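Local coordinates for MGS-MChE2 (Uncultured bacterium, PDB 5JD6), which probably hydrolyses carboxylic esters, as an alpha/beta hydrolase-fold esterase recovered from the metagenome of lagoon sediments, at residues K10-V23 with Y72-I86. Sequence-based numbering, arbitrary orientation.
Sequences KFTYLEKGEGTPIV and YLKEFVDFKGYENVI
F11, on strand 11-16, drops its ring between Y72 and F76 of helix 66-80, and with Y13 these buried rings form the tight part of the contact. F76 turns its edge to one face of F11, the planes 63° apart, and F11 in turn presents an edge to the face of Y72. The edge of F76 also meets a face of Y13. Flat rings suit this site because F11 can give a face to one neighbour and an edge to another. With chi1 at 64°, Y13 lays its ring on F76 and carries OH to K80 NZ, which donates a 2.8 Å hydrogen bond and also makes a weak salt bridge to E15 OE1. A leucine in place of Y13 would probably leave the F76 edge without its ring face and K80 NZ without its hydroxyl acceptor. Toward solvent, exposed F79 lies nearly parallel to F11 but slid aside, and the extended chain of K10 puts NZ in a salt bridge with E75 OE1 (2.9 Å). Farther along, compact P21 rests CB over the face of Y82, whose OH bonds to K48. Strands 20-25 and 85-91 pair in parallel through V23 N to I86 O (2.8 Å); helix 66-80 packs L73 and F76 against V23, while strand 47-52 separates 11-16 from 20-25.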
loop_
_atom_site.group_PDB
_atom_site.type_symbol
_atom_site.label_atom_id
_atom_site.label_comp_id
_atom_site.label_asym_id
_atom_site.label_seq_id
_atom_site.Cartn_x
_atom_site.Cartn_y
_atom_site.Cartn_z
ATOM N N LYS A 10 -12.142 -3.767 16.400
ATOM C CA LYS A 10 -11.716 -4.800 15.464
ATOM C C LYS A 10 -10.441 -4.393 14.735
ATOM O O LYS A 10 -9.904 -5.159 13.934
ATOM C CB LYS A 10 -12.825 -5.098 14.452
ATOM C CG LYS A 10 -13.166 -3.928 13.543
ATOM C CD LYS A 10 -14.157 -4.340 12.466
ATOM C CE LYS A 10 -14.469 -3.186 11.530
ATOM N NZ LYS A 10 -15.399 -3.595 10.439
ATOM N N PHE A 11 -9.957 -3.186 15.017
ATOM C CA PHE A 11 -8.777 -2.660 14.340
ATOM C C PHE A 11 -7.483 -2.938 15.102
ATOM O O PHE A 11 -7.315 -2.510 16.244
ATOM C CB PHE A 11 -8.914 -1.154 14.115
ATOM C CG PHE A 11 -10.008 -0.778 13.160
ATOM C CD1 PHE A 11 -9.938 -1.145 11.826
ATOM C CD2 PHE A 11 -11.100 -0.042 13.591
ATOM C CE1 PHE A 11 -10.939 -0.795 10.943
ATOM C CE2 PHE A 11 -12.107 0.311 12.713
ATOM C CZ PHE A 11 -12.026 -0.065 11.388
ATOM N N THR A 12 -6.574 -3.659 14.452
ATOM C CA THR A 12 -5.225 -3.858 14.964
ATOM C C THR A 12 -4.243 -3.114 14.065
ATOM O O THR A 12 -4.236 -3.316 12.850
ATOM C CB THR A 12 -4.852 -5.352 15.026
ATOM O OG1 THR A 12 -5.777 -6.046 15.872
ATOM C CG2 THR A 12 -3.441 -5.532 15.568
ATOM N N TYR A 13 -3.421 -2.250 14.652
ATOM C CA TYR A 13 -2.516 -1.427 13.855
ATOM C C TYR A 13 -1.311 -0.915 14.640
ATOM O O TYR A 13 -1.367 -0.762 15.860
ATOM C CB TYR A 13 -3.279 -0.240 13.257
ATOM C CG TYR A 13 -3.839 0.726 14.279
ATOM C CD1 TYR A 13 -5.011 0.437 14.970
ATOM C CD2 TYR A 13 -3.204 1.932 14.543
ATOM C CE1 TYR A 13 -5.526 1.317 15.902
ATOM C CE2 TYR A 13 -3.714 2.819 15.472
ATOM C CZ TYR A 13 -4.875 2.506 16.149
ATOM O OH TYR A 13 -5.387 3.388 17.078
ATOM N N LEU A 14 -0.218 -0.662 13.926
ATOM C CA LEU A 14 0.942 0.003 14.507
ATOM C C LEU A 14 0.785 1.511 14.388
ATOM O O LEU A 14 0.271 2.015 13.390
ATOM C CB LEU A 14 2.241 -0.436 13.828
ATOM C CG LEU A 14 2.783 -1.837 14.107
ATOM C CD1 LEU A 14 4.197 -1.966 13.561
ATOM C CD2 LEU A 14 2.750 -2.155 15.592
ATOM N N GLU A 15 1.238 2.229 15.409
ATOM C CA GLU A 15 1.126 3.678 15.422
ATOM C C GLU A 15 2.404 4.307 15.963
ATOM O O GLU A 15 2.904 3.914 17.016
ATOM C CB GLU A 15 -0.082 4.111 16.257
ATOM C CG GLU A 15 -0.421 5.589 16.164
ATOM C CD GLU A 15 -1.717 5.929 16.880
ATOM O OE1 GLU A 15 -2.444 4.994 17.274
ATOM O OE2 GLU A 15 -2.012 7.129 17.051
ATOM N N LYS A 16 2.936 5.274 15.225
ATOM C CA LYS A 16 4.125 6.000 15.648
ATOM C C LYS A 16 4.160 7.358 14.964
ATOM O O LYS A 16 3.925 7.458 13.760
ATOM C CB LYS A 16 5.395 5.208 15.327
ATOM C CG LYS A 16 6.659 5.773 15.963
ATOM C CD LYS A 16 7.895 5.055 15.449
ATOM C CE LYS A 16 9.115 5.331 16.313
ATOM N NZ LYS A 16 9.540 6.755 16.249
ATOM N N GLY A 17 4.452 8.401 15.732
ATOM C CA GLY A 17 4.476 9.747 15.194
ATOM C C GLY A 17 3.263 10.537 15.628
ATOM O O GLY A 17 2.372 10.002 16.286
ATOM N N GLU A 18 3.224 11.815 15.261
ATOM C CA GLU A 18 2.184 12.709 15.759
ATOM C C GLU A 18 1.549 13.580 14.674
ATOM O O GLU A 18 0.351 13.861 14.723
ATOM C CB GLU A 18 2.756 13.603 16.864
ATOM C CG GLU A 18 3.658 12.871 17.847
ATOM C CD GLU A 18 4.383 13.801 18.793
ATOM O OE1 GLU A 18 4.603 14.976 18.430
ATOM O OE2 GLU A 18 4.744 13.349 19.900
ATOM N N GLY A 19 2.348 14.004 13.701
ATOM C CA GLY A 19 1.890 14.958 12.703
ATOM C C GLY A 19 0.950 14.409 11.645
ATOM O O GLY A 19 -0.029 13.729 11.952
ATOM N N THR A 20 1.250 14.723 10.387
ATOM C CA THR A 20 0.432 14.298 9.255
ATOM C C THR A 20 0.369 12.777 9.162
ATOM O O THR A 20 1.403 12.108 9.162
ATOM C CB THR A 20 0.977 14.869 7.931
ATOM O OG1 THR A 20 1.272 16.262 8.095
ATOM C CG2 THR A 20 -0.034 14.691 6.807
ATOM N N PRO A 21 -0.851 12.223 9.089
ATOM C CA PRO A 21 -1.026 10.767 9.085
ATOM C C PRO A 21 -0.643 10.101 7.765
ATOM O O PRO A 21 -1.115 10.499 6.701
ATOM C CB PRO A 21 -2.523 10.597 9.361
ATOM C CG PRO A 21 -3.139 11.840 8.832
ATOM C CD PRO A 21 -2.142 12.934 9.099
ATOM N N ILE A 22 0.219 9.094 7.852
ATOM C CA ILE A 22 0.540 8.245 6.713
ATOM C C ILE A 22 0.021 6.836 6.973
ATOM O O ILE A 22 0.504 6.147 7.874
ATOM C CB ILE A 22 2.056 8.187 6.440
ATOM C CG1 ILE A 22 2.596 9.575 6.096
ATOM C CG2 ILE A 22 2.360 7.207 5.316
ATOM C CD1 ILE A 22 4.086 9.596 5.830
ATOM N N VAL A 23 -0.970 6.414 6.193
ATOM C CA VAL A 23 -1.533 5.079 6.345
ATOM C C VAL A 23 -0.885 4.111 5.361
ATOM O O VAL A 23 -0.913 4.326 4.149
ATOM C CB VAL A 23 -3.059 5.079 6.147
ATOM C CG1 VAL A 23 -3.614 3.673 6.304
ATOM C CG2 VAL A 23 -3.717 6.027 7.141
ATOM N N TYR A 72 -12.734 -1.317 4.019
ATOM C CA TYR A 72 -12.203 -1.528 5.359
ATOM C C TYR A 72 -11.222 -0.415 5.704
ATOM O O TYR A 72 -11.209 0.089 6.828
ATOM C CB TYR A 72 -11.520 -2.893 5.466
ATOM C CG TYR A 72 -11.042 -3.242 6.860
ATOM C CD1 TYR A 72 -11.846 -3.971 7.727
ATOM C CD2 TYR A 72 -9.785 -2.849 7.306
ATOM C CE1 TYR A 72 -11.414 -4.297 9.000
ATOM C CE2 TYR A 72 -9.345 -3.170 8.579
ATOM C CZ TYR A 72 -10.163 -3.894 9.420
ATOM O OH TYR A 72 -9.730 -4.215 10.686
ATOM N N LEU A 73 -10.400 -0.042 4.729
ATOM C CA LEU A 73 -9.456 1.056 4.895
ATOM C C LEU A 73 -10.198 2.357 5.168
ATOM O O LEU A 73 -9.819 3.128 6.050
ATOM C CB LEU A 73 -8.571 1.202 3.655
ATOM C CG LEU A 73 -7.754 2.495 3.589
ATOM C CD1 LEU A 73 -6.735 2.547 4.716
ATOM C CD2 LEU A 73 -7.077 2.646 2.237
ATOM N N LYS A 74 -11.258 2.590 4.399
ATOM C CA LYS A 74 -12.108 3.760 4.582
ATOM C C LYS A 74 -12.700 3.784 5.987
ATOM O O LYS A 74 -12.732 4.826 6.641
ATOM C CB LYS A 74 -13.223 3.776 3.536
ATOM C CG LYS A 74 -14.150 4.976 3.621
ATOM C CD LYS A 74 -13.390 6.278 3.439
ATOM C CE LYS A 74 -14.339 7.431 3.153
ATOM N NZ LYS A 74 -15.400 7.556 4.191
ATOM N N GLU A 75 -13.159 2.624 6.448
ATOM C CA GLU A 75 -13.720 2.505 7.787
ATOM C C GLU A 75 -12.668 2.815 8.849
ATOM O O GLU A 75 -12.982 3.367 9.903
ATOM C CB GLU A 75 -14.299 1.107 8.006
ATOM C CG GLU A 75 -15.047 0.948 9.321
ATOM C CD GLU A 75 -15.587 -0.455 9.521
ATOM O OE1 GLU A 75 -15.294 -1.332 8.680
ATOM O OE2 GLU A 75 -16.303 -0.679 10.521
ATOM N N PHE A 76 -11.417 2.465 8.560
ATOM C CA PHE A 76 -10.317 2.714 9.488
ATOM C C PHE A 76 -10.001 4.201 9.597
ATOM O O PHE A 76 -9.835 4.727 10.697
ATOM C CB PHE A 76 -9.064 1.946 9.062
ATOM C CG PHE A 76 -7.856 2.238 9.910
ATOM C CD1 PHE A 76 -7.792 1.800 11.224
ATOM C CD2 PHE A 76 -6.784 2.949 9.393
ATOM C CE1 PHE A 76 -6.683 2.068 12.008
ATOM C CE2 PHE A 76 -5.672 3.221 10.171
ATOM C CZ PHE A 76 -5.621 2.778 11.480
ATOM N N VAL A 77 -9.921 4.875 8.455
ATOM C CA VAL A 77 -9.634 6.306 8.431
ATOM C C VAL A 77 -10.769 7.095 9.080
ATOM O O VAL A 77 -10.527 8.025 9.851
ATOM C CB VAL A 77 -9.408 6.814 6.992
ATOM C CG1 VAL A 77 -9.151 8.313 6.991
ATOM C CG2 VAL A 77 -8.249 6.073 6.346
ATOM N N ASP A 78 -12.004 6.712 8.766
ATOM C CA ASP A 78 -13.178 7.338 9.370
ATOM C C ASP A 78 -13.176 7.146 10.882
ATOM O O ASP A 78 -13.457 8.079 11.633
ATOM C CB ASP A 78 -14.468 6.773 8.771
ATOM C CG ASP A 78 -14.646 7.140 7.311
ATOM O OD1 ASP A 78 -14.038 8.139 6.869
ATOM O OD2 ASP A 78 -15.397 6.433 6.606
ATOM N N PHE A 79 -12.858 5.931 11.317
ATOM C CA PHE A 79 -12.736 5.629 12.738
ATOM C C PHE A 79 -11.710 6.537 13.407
ATOM O O PHE A 79 -11.923 7.024 14.518
ATOM C CB PHE A 79 -12.347 4.163 12.949
ATOM C CG PHE A 79 -11.610 3.917 14.231
ATOM C CD1 PHE A 79 -12.255 4.044 15.447
ATOM C CD2 PHE A 79 -10.273 3.551 14.222
ATOM C CE1 PHE A 79 -11.581 3.834 16.628
ATOM C CE2 PHE A 79 -9.594 3.326 15.407
ATOM C CZ PHE A 79 -10.253 3.464 16.612
ATOM N N LYS A 80 -10.595 6.758 12.721
ATOM C CA LYS A 80 -9.541 7.622 13.231
ATOM C C LYS A 80 -9.970 9.088 13.227
ATOM O O LYS A 80 -9.421 9.904 13.965
ATOM C CB LYS A 80 -8.265 7.440 12.411
ATOM C CG LYS A 80 -7.330 6.386 12.970
ATOM C CD LYS A 80 -6.856 6.794 14.354
ATOM C CE LYS A 80 -6.004 5.718 14.994
ATOM N NZ LYS A 80 -5.572 6.112 16.364
ATOM N N GLY A 81 -10.953 9.413 12.393
ATOM C CA GLY A 81 -11.493 10.759 12.342
ATOM C C GLY A 81 -10.676 11.715 11.492
ATOM O O GLY A 81 -10.728 12.929 11.686
ATOM N N TYR A 82 -9.920 11.166 10.548
ATOM C CA TYR A 82 -9.121 11.981 9.641
ATOM C C TYR A 82 -9.956 12.467 8.463
ATOM O O TYR A 82 -10.727 11.705 7.881
ATOM C CB TYR A 82 -7.914 11.194 9.128
ATOM C CG TYR A 82 -6.938 10.787 10.206
ATOM C CD1 TYR A 82 -6.583 11.668 11.217
ATOM C CD2 TYR A 82 -6.372 9.519 10.213
ATOM C CE1 TYR A 82 -5.691 11.299 12.203
ATOM C CE2 TYR A 82 -5.478 9.141 11.195
ATOM C CZ TYR A 82 -5.143 10.035 12.189
ATOM O OH TYR A 82 -4.255 9.663 13.170
ATOM N N GLU A 83 -9.795 13.739 8.117
ATOM C CA GLU A 83 -10.473 14.309 6.959
ATOM C C GLU A 83 -9.722 13.933 5.690
ATOM O O GLU A 83 -10.304 13.852 4.608
ATOM C CB GLU A 83 -10.576 15.829 7.088
ATOM C CG GLU A 83 -10.573 16.325 8.524
ATOM C CD GLU A 83 -10.438 17.832 8.619
ATOM O OE1 GLU A 83 -9.448 18.374 8.083
ATOM O OE2 GLU A 83 -11.318 18.473 9.230
ATOM N N ASN A 84 -8.421 13.704 5.838
ATOM C CA ASN A 84 -7.575 13.280 4.731
ATOM C C ASN A 84 -6.302 12.611 5.239
ATOM O O ASN A 84 -5.784 12.968 6.297
ATOM C CB ASN A 84 -7.225 14.467 3.831
ATOM C CG ASN A 84 -6.331 15.479 4.522
ATOM O OD1 ASN A 84 -6.418 15.678 5.734
ATOM N ND2 ASN A 84 -5.463 16.124 3.750
ATOM N N VAL A 85 -5.811 11.631 4.489
ATOM C CA VAL A 85 -4.582 10.933 4.850
ATOM C C VAL A 85 -3.664 10.764 3.649
ATOM O O VAL A 85 -4.042 11.057 2.514
ATOM C CB VAL A 85 -4.866 9.534 5.440
ATOM C CG1 VAL A 85 -5.575 9.645 6.778
ATOM C CG2 VAL A 85 -5.673 8.697 4.457
ATOM N N ILE A 86 -2.451 10.291 3.908
ATOM C CA ILE A 86 -1.537 9.902 2.848
ATOM C C ILE A 86 -1.469 8.380 2.781
ATOM O O ILE A 86 -1.148 7.724 3.772
ATOM C CB ILE A 86 -0.126 10.480 3.064
ATOM C CG1 ILE A 86 -0.165 12.008 2.999
ATOM C CG2 ILE A 86 0.839 9.931 2.027
ATOM C CD1 ILE A 86 1.183 12.666 3.201
#